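Local coordinates for putative alpha-galactosidase (Bacteroides fragilis, PDB 4NZJ), which probably catalyses the hydrolysis of terminal, non-reducing alpha-D-galactose residues from alpha-D-galactosides, at residues D319-G324 with S356-G361; M102-W107 with S137-D142; N298-N303 with S349-M354; I279-Y284 with E342-H347. All blocks are in the same frame, centred on the assembly; numbering follows the deposited sequence.

Contact 1: D319-G324 with S356-G361; sequences DMLVVG and SPLLSG
L321 lays its CD1 methyl against the start of the L358 side chain, where L321 CD1 is 3.8 Å from L358 CA and also touches L358 CB. The first torsion of L321 (chi1 -69°) sets CG opposite the carbonyl carbon and next to the backbone N, which turns CD1 toward L358. The two leucines cross obliquely and meet through this single methyl branch. Backbone bonds on either side of S360 fix the register: L321 N donates to L359 O at 2.8 Å, and G361 N donates to L321 O at 3.0 Å with an almost straight N-H...O angle of 172°. This is the bonding pattern of a parallel ladder reduced to one bridge, L321 with S360. Two waters extend it. One donates to D319 O and P357 O and accepts from L359 N at 3.0 Å; the other donates to L321 O (2.9 Å) and V323 O and accepts from S360 OG (2.7 Å), a hydroxyl that also bonds N362 N. L321 O is thus gripped by an amide and a water. One of the two deposited conformers of M320 brings its selenium beside G361 CA, a contact that is therefore doubtful. The link carries the chain beyond strand 315-317 onto the edge of strand 358-360, closing the TIM barrel between its seventh and eighth strands. L321 is packed by H347, F348 and W351 of helix 341-353 and L375 of helix 369-375, while L358 and S360 continue the sheet through backbone bonds to strand 102-105.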
# COMPACT_ATOMS: atom_id res chain seq x y z
N ASP A 319 9.43 1.07 1.38
CA ASP A 319 9.22 1.16 2.83
C ASP A 319 8.07 2.11 3.18
O ASP A 319 7.38 2.66 2.30
CB ASP A 319 10.54 1.49 3.58
CG ASP A 319 10.57 0.93 5.02
OD1 ASP A 319 9.55 0.36 5.50
OD2 ASP A 319 11.62 1.08 5.70
N MSE A 320 7.86 2.26 4.48
CA MSE A 320 6.67 2.92 5.01
C MSE A 320 6.51 4.37 4.64
O MSE A 320 7.47 5.07 4.33
CB MSE A 320 6.68 2.79 6.53
CG MSE A 320 7.92 3.42 7.14
SE MSE A 320 7.63 3.56 9.08
CE MSE A 320 9.35 4.37 9.59
N LEU A 321 5.26 4.82 4.68
CA LEU A 321 4.95 6.23 4.64
C LEU A 321 5.23 6.83 6.02
O LEU A 321 4.65 6.40 7.02
CB LEU A 321 3.48 6.46 4.27
CG LEU A 321 3.09 6.12 2.84
CD1 LEU A 321 1.58 6.08 2.70
CD2 LEU A 321 3.70 7.11 1.86
N VAL A 322 6.11 7.82 6.07
CA VAL A 322 6.44 8.53 7.30
C VAL A 322 5.62 9.82 7.45
O VAL A 322 5.85 10.60 8.37
CB VAL A 322 7.95 8.86 7.37
CG1 VAL A 322 8.76 7.57 7.40
CG2 VAL A 322 8.39 9.74 6.21
N VAL A 323 4.65 10.02 6.55
CA VAL A 323 3.76 11.18 6.57
C VAL A 323 3.24 11.46 7.97
O VAL A 323 2.60 10.62 8.59
CB VAL A 323 2.56 10.97 5.62
CG1 VAL A 323 1.60 12.15 5.70
CG2 VAL A 323 3.03 10.75 4.19
N GLY A 324 3.54 12.66 8.46
CA GLY A 324 2.99 13.17 9.71
C GLY A 324 3.69 12.74 10.98
O GLY A 324 3.32 13.18 12.06
N SER A 356 3.74 2.34 -5.30
CA SER A 356 4.32 1.78 -4.08
C SER A 356 3.22 1.30 -3.15
O SER A 356 2.12 1.86 -3.15
CB SER A 356 5.13 2.85 -3.35
OG SER A 356 6.14 3.38 -4.18
N PRO A 357 3.52 0.28 -2.33
CA PRO A 357 2.68 0.04 -1.17
C PRO A 357 2.50 1.35 -0.41
O PRO A 357 3.45 2.15 -0.32
CB PRO A 357 3.49 -0.95 -0.35
CG PRO A 357 4.31 -1.68 -1.36
CD PRO A 357 4.66 -0.65 -2.40
N LEU A 358 1.29 1.60 0.09
CA LEU A 358 1.00 2.79 0.90
C LEU A 358 0.71 2.32 2.32
O LEU A 358 -0.45 2.19 2.72
CB LEU A 358 -0.18 3.58 0.33
CG LEU A 358 -0.05 4.05 -1.12
CD1 LEU A 358 -1.31 4.75 -1.59
CD2 LEU A 358 1.16 4.95 -1.28
N LEU A 359 1.78 2.04 3.06
CA LEU A 359 1.67 1.50 4.41
C LEU A 359 2.15 2.56 5.38
O LEU A 359 3.35 2.87 5.43
CB LEU A 359 2.50 0.22 4.55
CG LEU A 359 2.08 -0.95 3.64
CD1 LEU A 359 3.03 -2.13 3.78
CD2 LEU A 359 0.66 -1.40 3.96
N SER A 360 1.23 3.14 6.13
CA SER A 360 1.58 4.17 7.09
C SER A 360 2.28 3.58 8.30
O SER A 360 1.86 2.55 8.82
CB SER A 360 0.35 4.94 7.56
OG SER A 360 0.71 5.89 8.54
N GLY A 361 3.34 4.25 8.74
CA GLY A 361 4.02 3.92 9.98
C GLY A 361 3.68 4.87 11.11
O GLY A 361 4.24 4.76 12.19
O HOH W 1 4.61 2.17 2.10
O HOH W 2 2.27 7.89 7.62

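Contact 2: M102-W107 with S137-D142; sequences MGWNSW and SYINID
M102 and S137 start a parallel pairing of the first two TIM-barrel strands, 102-105 and 138-140, whose axes approach to 4.6 Å. In the backbone, M102 O accepts from both Y138 N, in its carbonyl plane, and S137 N, which comes from above that plane. W104 N then donates to Y138 O (2.8 Å), N140 N to W104 O, and S106 N to N140 O, carrying the ladder past the strand ends. G103, lacking a side chain, brings its CA within 3.1 Å of Y138 O.

The apolar share is small: I139 CG2 sits at the edge of the W104 indole, 3.8 Å from CE3.

Side-chain polar bonds gather at the C-terminal end. N105, with CG trans to its own N (chi1 176°), reaches forward so that ND2 donates to D142 OD1 at 3.0 Å, nearly straight at 173°. The bond lies in the amide plane but meets the carboxylate on its anti side. N105 OD1 caps the following helix by accepting from W107 N (2.9 Å). S106 OG takes the D142 N-H at 3.0 Å, and a water joins N105 ND2 to N140 ND2, the latter bond weak.

A glycerol, probably from the crystallisation liquor, lies about 3 Å from the D142 side chain, consistent with a pocket there. D142 OD1 also forms a salt bridge with K218; an amide and an ammonium on one oxygen would hold the carboxylate's rotation.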
# COMPACT_ATOMS: atom_id res chain seq x y z
N MSE A 102 -2.49 -1.11 0.60
CA MSE A 102 -2.60 0.09 1.41
C MSE A 102 -2.96 -0.32 2.82
O MSE A 102 -3.77 -1.23 3.02
CB MSE A 102 -3.70 0.99 0.86
CG MSE A 102 -3.48 1.37 -0.60
SE MSE A 102 -4.98 2.45 -1.27
CE MSE A 102 -5.00 3.83 0.13
N GLY A 103 -2.38 0.36 3.80
CA GLY A 103 -2.65 0.00 5.19
C GLY A 103 -1.71 0.65 6.17
O GLY A 103 -1.26 1.78 5.98
N TRP A 104 -1.41 -0.10 7.23
CA TRP A 104 -0.67 0.40 8.38
C TRP A 104 0.21 -0.70 8.96
O TRP A 104 -0.19 -1.87 8.98
CB TRP A 104 -1.66 0.88 9.44
CG TRP A 104 -1.10 1.27 10.77
CD1 TRP A 104 -0.57 2.48 11.11
CD2 TRP A 104 -1.05 0.46 11.95
NE1 TRP A 104 -0.18 2.47 12.43
CE2 TRP A 104 -0.47 1.24 12.97
CE3 TRP A 104 -1.44 -0.85 12.25
CZ2 TRP A 104 -0.28 0.77 14.28
CZ3 TRP A 104 -1.24 -1.34 13.55
CH2 TRP A 104 -0.67 -0.52 14.54
N ASN A 105 1.41 -0.33 9.39
CA ASN A 105 2.33 -1.24 10.07
C ASN A 105 2.56 -0.73 11.48
O ASN A 105 2.72 0.48 11.70
CB ASN A 105 3.64 -1.33 9.30
CG ASN A 105 4.68 -2.18 10.02
OD1 ASN A 105 5.31 -1.73 10.98
ND2 ASN A 105 4.86 -3.42 9.56
N SER A 106 2.58 -1.65 12.43
CA SER A 106 2.57 -1.33 13.86
C SER A 106 3.91 -0.95 14.49
O SER A 106 3.94 -0.51 15.64
CB SER A 106 2.03 -2.53 14.64
OG SER A 106 2.91 -3.64 14.50
N TRP A 107 5.02 -1.15 13.78
CA TRP A 107 6.32 -1.11 14.45
C TRP A 107 6.67 0.27 15.00
O TRP A 107 7.01 0.40 16.18
CB TRP A 107 7.45 -1.61 13.55
CG TRP A 107 8.73 -1.54 14.29
CD1 TRP A 107 9.74 -0.64 14.09
CD2 TRP A 107 9.11 -2.33 15.41
NE1 TRP A 107 10.74 -0.85 15.01
CE2 TRP A 107 10.38 -1.88 15.83
CE3 TRP A 107 8.50 -3.39 16.10
CZ2 TRP A 107 11.05 -2.46 16.91
CZ3 TRP A 107 9.17 -3.96 17.17
CH2 TRP A 107 10.44 -3.49 17.57
N SER A 137 -6.55 -0.98 3.93
CA SER A 137 -7.20 -2.23 4.38
C SER A 137 -6.32 -3.16 5.22
O SER A 137 -6.86 -3.98 5.99
CB SER A 137 -7.76 -2.98 3.18
OG SER A 137 -6.74 -3.36 2.27
N TYR A 138 -5.00 -3.07 5.09
CA TYR A 138 -4.08 -3.94 5.82
C TYR A 138 -3.68 -3.34 7.17
O TYR A 138 -3.29 -2.16 7.25
CB TYR A 138 -2.83 -4.28 4.99
CG TYR A 138 -3.14 -5.24 3.87
CD1 TYR A 138 -3.06 -6.62 4.07
CD2 TYR A 138 -3.56 -4.78 2.63
CE1 TYR A 138 -3.37 -7.50 3.05
CE2 TYR A 138 -3.89 -5.65 1.61
CZ TYR A 138 -3.78 -7.01 1.82
OH TYR A 138 -4.11 -7.87 0.80
N ILE A 139 -3.79 -4.15 8.22
CA ILE A 139 -3.32 -3.79 9.55
C ILE A 139 -2.28 -4.84 9.92
O ILE A 139 -2.61 -6.00 10.11
CB ILE A 139 -4.50 -3.74 10.54
CG1 ILE A 139 -5.41 -2.58 10.15
CG2 ILE A 139 -4.01 -3.59 11.98
CD1 ILE A 139 -6.64 -2.42 11.02
N ASN A 140 -1.02 -4.43 9.97
CA ASN A 140 0.09 -5.36 10.03
C ASN A 140 0.79 -5.36 11.38
O ASN A 140 1.41 -4.36 11.78
CB ASN A 140 1.09 -5.05 8.91
CG ASN A 140 0.50 -5.23 7.52
OD1 ASN A 140 -0.53 -5.87 7.33
ND2 ASN A 140 1.17 -4.67 6.52
N ILE A 141 0.70 -6.49 12.07
CA ILE A 141 1.44 -6.75 13.29
C ILE A 141 2.89 -7.00 12.87
O ILE A 141 3.15 -7.76 11.94
CB ILE A 141 0.87 -7.99 14.03
CG1 ILE A 141 -0.56 -7.70 14.48
CG2 ILE A 141 1.74 -8.38 15.21
CD1 ILE A 141 -1.26 -8.89 15.12
N ASP A 142 3.82 -6.36 13.56
CA ASP A 142 5.23 -6.51 13.26
C ASP A 142 5.90 -7.44 14.28
O ASP A 142 5.26 -8.36 14.79
CB ASP A 142 5.90 -5.13 13.17
CG ASP A 142 7.12 -5.13 12.25
OD1 ASP A 142 6.95 -5.05 11.01
OD2 ASP A 142 8.25 -5.23 12.77
O HOH W 3 -4.91 -2.57 0.18
O HOH W 4 4.07 -4.99 7.16

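Contact 3: N298-N303 with S349-M354; sequences NILEIN and SLWCMM
N303 ND2 donates at 2.9 Å to a water that also lies 2.9 Å from M354 O, just past the end of helix 341-353. N303 OD1 has a weak bond to Q391 NE2, which helps settle which way the amide is turned. Its ND2 is also 3.5 Å from M354 SE, a packing contact in which the two side chains lie obliquely to each other.

L300 is the central apolar residue. Its CD1 branch meets L350 CD1 at 3.6 Å, methyl against methyl, with the two side chains crossing at about a right angle. The other branch, CD2, is shared: M354 SE lies 3.7 Å from it, and W351 CZ3 touches it as well. M354 turns at its last torsion (chi3 -51°), which puts CE over one face of the W351 indole, toward its rim, while the selenium still faces L300 and N303. I299 CG2 adds a looser touch on W351 CH2 at 4.1 Å, again nearly perpendicular. W351 is itself fixed by NE1 donating to D319 O and by an edge-to-face contact with the H347 ring.

The segment axes are 11.9 Å apart, a gap filled by long side chains. F418 of the C-terminal beta sandwich packs on both L300 and L350. The segments 298-303 and 349-353 run nearly parallel, 14° apart, as consecutive members of the outer helical layer do in a TIM (beta/alpha)8 barrel.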
# COMPACT_ATOMS: atom_id res chain seq x y z
N ASN A 298 16.74 9.59 -0.76
CA ASN A 298 17.69 8.51 -1.03
C ASN A 298 16.99 7.27 -1.54
O ASN A 298 17.49 6.57 -2.43
CB ASN A 298 18.49 8.23 0.23
CG ASN A 298 19.09 9.49 0.79
OD1 ASN A 298 18.43 10.24 1.51
ND2 ASN A 298 20.33 9.76 0.44
N ILE A 299 15.80 7.00 -1.00
CA ILE A 299 15.03 5.86 -1.44
C ILE A 299 14.46 6.11 -2.85
O ILE A 299 14.37 5.19 -3.65
CB ILE A 299 13.95 5.47 -0.40
CG1 ILE A 299 14.67 4.82 0.80
CG2 ILE A 299 12.94 4.51 -1.01
CD1 ILE A 299 13.78 4.45 1.96
N LEU A 300 14.12 7.36 -3.17
CA LEU A 300 13.72 7.72 -4.54
C LEU A 300 14.80 7.36 -5.55
O LEU A 300 14.51 6.82 -6.60
CB LEU A 300 13.40 9.21 -4.66
CG LEU A 300 12.12 9.67 -3.99
CD1 LEU A 300 12.01 11.19 -4.07
CD2 LEU A 300 10.91 9.00 -4.61
N GLU A 301 16.05 7.68 -5.22
CA GLU A 301 17.17 7.37 -6.11
C GLU A 301 17.31 5.87 -6.34
O GLU A 301 17.64 5.44 -7.45
CB GLU A 301 18.49 7.92 -5.55
CG GLU A 301 18.58 9.44 -5.42
CD GLU A 301 18.39 10.19 -6.74
OE1 GLU A 301 18.78 9.69 -7.81
OE2 GLU A 301 17.85 11.32 -6.71
N ILE A 302 17.07 5.08 -5.30
CA ILE A 302 17.16 3.63 -5.40
C ILE A 302 16.03 3.04 -6.26
O ILE A 302 16.28 2.18 -7.11
CB ILE A 302 17.17 2.97 -3.99
CG1 ILE A 302 18.46 3.35 -3.26
CG2 ILE A 302 17.02 1.45 -4.10
CD1 ILE A 302 18.45 3.03 -1.78
N ASN A 303 14.81 3.51 -6.04
CA ASN A 303 13.66 2.95 -6.73
C ASN A 303 13.52 3.43 -8.18
O ASN A 303 12.94 2.74 -9.00
CB ASN A 303 12.37 3.27 -5.96
CG ASN A 303 11.28 2.22 -6.19
OD1 ASN A 303 11.58 1.06 -6.47
ND2 ASN A 303 10.02 2.64 -6.05
N SER A 349 2.96 11.73 -2.61
CA SER A 349 2.72 11.87 -4.05
C SER A 349 3.58 10.93 -4.87
O SER A 349 3.10 10.30 -5.81
CB SER A 349 2.97 13.30 -4.50
OG SER A 349 2.13 14.19 -3.79
N LEU A 350 4.86 10.83 -4.52
CA LEU A 350 5.78 10.01 -5.29
C LEU A 350 5.59 8.52 -5.02
O LEU A 350 5.69 7.71 -5.93
CB LEU A 350 7.22 10.47 -5.05
CG LEU A 350 7.51 11.85 -5.69
CD1 LEU A 350 8.82 12.43 -5.19
CD2 LEU A 350 7.48 11.77 -7.22
N TRP A 351 5.29 8.16 -3.77
CA TRP A 351 4.89 6.78 -3.46
C TRP A 351 3.65 6.40 -4.30
O TRP A 351 3.54 5.28 -4.81
CB TRP A 351 4.61 6.61 -1.97
CG TRP A 351 5.77 6.10 -1.12
CD1 TRP A 351 5.71 5.05 -0.25
CD2 TRP A 351 7.11 6.61 -1.04
NE1 TRP A 351 6.92 4.88 0.37
CE2 TRP A 351 7.80 5.81 -0.10
CE3 TRP A 351 7.80 7.66 -1.67
CZ2 TRP A 351 9.16 6.02 0.22
CZ3 TRP A 351 9.14 7.87 -1.34
CH2 TRP A 351 9.80 7.05 -0.41
N CYS A 352 2.73 7.34 -4.48
CA CYS A 352 1.58 7.08 -5.34
C CYS A 352 2.00 6.87 -6.79
O CYS A 352 1.62 5.88 -7.42
CB CYS A 352 0.53 8.20 -5.22
SG CYS A 352 -0.40 8.13 -3.67
N MSE A 353 2.81 7.78 -7.31
CA MSE A 353 3.30 7.69 -8.70
C MSE A 353 4.09 6.44 -8.97
O MSE A 353 4.02 5.89 -10.07
CB MSE A 353 4.21 8.87 -9.04
CG MSE A 353 3.47 10.21 -9.10
SE MSE A 353 2.34 10.36 -10.69
CE MSE A 353 3.77 10.49 -12.04
N MSE A 354 4.85 5.97 -7.98
CA MSE A 354 5.71 4.78 -8.15
C MSE A 354 4.98 3.48 -7.94
O MSE A 354 5.60 2.41 -7.93
CB MSE A 354 6.89 4.88 -7.18
CG MSE A 354 7.83 6.04 -7.54
SE MSE A 354 9.44 6.08 -6.39
CE MSE A 354 8.58 6.00 -4.63
O HOH W 5 7.33 1.46 -5.78

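Contact 4: I279-Y284 with E342-H347; sequences IGDIWY and EQYKSH
Q343 stacks lengthwise on the W283 indole in a CH-pi and amide-on-ring arrangement that fastens a loop of the TIM barrel, 279-284, to helix 341-353. From CB outward, Q343 CB sits above the CE3-CZ3 rim, 3.5 Å from W283 CZ3. CG follows directly above the six-membered ring, 3.5 Å from its centroid and 13° off the normal. CD passes over the ring fusion, 3.6 Å from W283 CD2, and NE2 ends over the five-membered ring, 3.4 Å from W283 CG. The chain stays extended beyond CG (chi2 171°), which lets one residue span both rings with its amide only 15° from the indole plane. Q343 OE1 accepts from T340 N, so the amide is held in rotation as well as stacked. S346 CB touches the far edge of the indole at CH2, and Y466 meets the same tryptophan edge-to-face.

Nearer the barrel, I279 CD1 makes a lighter contact with H347 CE1 at 4.0 Å. H347 NE2 accepts from V322 N, which fixes that ring.

D281, at the centre of an inverse gamma turn, reaches the helix with its carboxylate, whose OD2 accepts from G327 N. The Y344 hydroxyl also bonds D326 N and C339 N, a set of partners that fixes its direction. Its own proton goes to D281: Y344 OH donates at 2.5 Å to the syn lone pair of D281 OD1, which lies in the tyrosine ring plane.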
# COMPACT_ATOMS: atom_id res chain seq x y z
N ILE A 279 13.61 3.13 5.88
CA ILE A 279 13.38 4.56 5.74
C ILE A 279 13.35 5.22 7.11
O ILE A 279 12.89 4.63 8.09
CB ILE A 279 12.05 4.84 4.98
CG1 ILE A 279 12.00 6.30 4.51
CG2 ILE A 279 10.83 4.49 5.82
CD1 ILE A 279 10.90 6.56 3.51
N GLY A 280 13.88 6.43 7.18
CA GLY A 280 13.77 7.27 8.35
C GLY A 280 12.82 8.43 8.09
O GLY A 280 12.51 8.75 6.93
N ASP A 281 12.37 9.05 9.17
CA ASP A 281 11.55 10.25 9.10
C ASP A 281 12.48 11.44 8.87
O ASP A 281 12.74 12.25 9.76
CB ASP A 281 10.74 10.38 10.40
CG ASP A 281 9.83 11.59 10.44
OD1 ASP A 281 9.47 12.12 9.37
OD2 ASP A 281 9.48 12.01 11.57
N ILE A 282 13.01 11.52 7.65
CA ILE A 282 14.05 12.47 7.31
C ILE A 282 14.12 12.62 5.78
O ILE A 282 13.89 11.66 5.05
CB ILE A 282 15.41 12.05 7.92
CG1 ILE A 282 16.46 13.14 7.74
CG2 ILE A 282 15.88 10.72 7.34
CD1 ILE A 282 17.67 12.98 8.64
N TRP A 283 14.42 13.82 5.32
CA TRP A 283 14.37 14.14 3.90
C TRP A 283 15.57 13.53 3.17
O TRP A 283 15.41 12.87 2.14
CB TRP A 283 14.35 15.65 3.73
CG TRP A 283 14.07 16.17 2.35
CD1 TRP A 283 14.87 17.00 1.64
CD2 TRP A 283 12.90 15.96 1.56
NE1 TRP A 283 14.29 17.31 0.44
CE2 TRP A 283 13.07 16.69 0.36
CE3 TRP A 283 11.73 15.23 1.74
CZ2 TRP A 283 12.11 16.70 -0.65
CZ3 TRP A 283 10.77 15.24 0.73
CH2 TRP A 283 10.97 15.96 -0.44
N TYR A 284 16.76 13.74 3.72
CA TYR A 284 17.99 13.23 3.12
C TYR A 284 18.87 12.58 4.18
O TYR A 284 19.19 13.21 5.18
CB TYR A 284 18.78 14.35 2.44
CG TYR A 284 20.08 13.85 1.84
CD1 TYR A 284 21.24 13.77 2.61
CD2 TYR A 284 20.14 13.42 0.52
CE1 TYR A 284 22.43 13.30 2.08
CE2 TYR A 284 21.32 12.94 -0.02
CZ TYR A 284 22.46 12.87 0.76
OH TYR A 284 23.65 12.40 0.23
N GLU A 342 5.10 20.06 3.34
CA GLU A 342 5.29 19.93 1.90
C GLU A 342 6.14 18.71 1.55
O GLU A 342 5.85 18.01 0.58
CB GLU A 342 5.91 21.19 1.30
CG GLU A 342 5.75 21.27 -0.21
CD GLU A 342 4.32 21.59 -0.61
OE1 GLU A 342 3.95 22.78 -0.60
OE2 GLU A 342 3.55 20.65 -0.95
N GLN A 343 7.17 18.45 2.35
CA GLN A 343 8.01 17.27 2.14
C GLN A 343 7.20 15.99 2.30
O GLN A 343 7.30 15.08 1.48
CB GLN A 343 9.20 17.29 3.08
CG GLN A 343 10.28 18.26 2.63
CD GLN A 343 11.36 18.46 3.66
OE1 GLN A 343 11.20 18.16 4.84
NE2 GLN A 343 12.49 19.01 3.21
N TYR A 344 6.39 15.92 3.35
CA TYR A 344 5.50 14.78 3.53
C TYR A 344 4.51 14.60 2.36
O TYR A 344 4.25 13.49 1.93
CB TYR A 344 4.72 14.89 4.84
CG TYR A 344 5.53 14.62 6.08
CD1 TYR A 344 6.44 13.56 6.15
CD2 TYR A 344 5.36 15.41 7.22
CE1 TYR A 344 7.16 13.30 7.31
CE2 TYR A 344 6.08 15.16 8.38
CZ TYR A 344 6.97 14.11 8.42
OH TYR A 344 7.69 13.88 9.57
N LYS A 345 3.97 15.70 1.86
CA LYS A 345 3.06 15.65 0.71
C LYS A 345 3.76 15.10 -0.53
O LYS A 345 3.20 14.27 -1.25
CB LYS A 345 2.47 17.04 0.44
CG LYS A 345 1.61 17.16 -0.81
CD LYS A 345 0.32 16.36 -0.72
CE LYS A 345 -0.48 16.45 -2.02
NZ LYS A 345 -0.88 17.84 -2.36
N SER A 346 4.99 15.54 -0.79
CA SER A 346 5.73 15.04 -1.95
C SER A 346 6.09 13.56 -1.80
O SER A 346 6.02 12.80 -2.76
CB SER A 346 6.99 15.88 -2.17
OG SER A 346 6.63 17.20 -2.52
N HIS A 347 6.48 13.17 -0.60
CA HIS A 347 6.73 11.78 -0.24
C HIS A 347 5.51 10.91 -0.56
O HIS A 347 5.63 9.90 -1.24
CB HIS A 347 7.14 11.74 1.24
CG HIS A 347 7.09 10.40 1.90
ND1 HIS A 347 7.65 9.26 1.36
CD2 HIS A 347 6.60 10.03 3.11
CE1 HIS A 347 7.47 8.25 2.19
NE2 HIS A 347 6.86 8.69 3.26

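In the fold
All four contacts belong to the TIM-barrel domain. Contact 2 comes first in the chain and is complete before the others open; contacts 1, 3 and 4 interlock, their segments alternating along the sequence. Strand 102-105 of contact 2 is the sheet neighbour of strand 358-360 in contact 1, and the two centres lie about 10 Å apart. Contact 4 uses the earlier and contact 3 the later part of helix 341-353, with centres about 11 Å apart, and each touches contact 1. Contact 2 meets neither, its centre lying about 20 Å from contact 3. Contacts 1 and 2 thus tie neighbouring strands of the barrel wall, while contacts 3 and 4 fix helix 341-353 to helix 296-303 and loop 279-284.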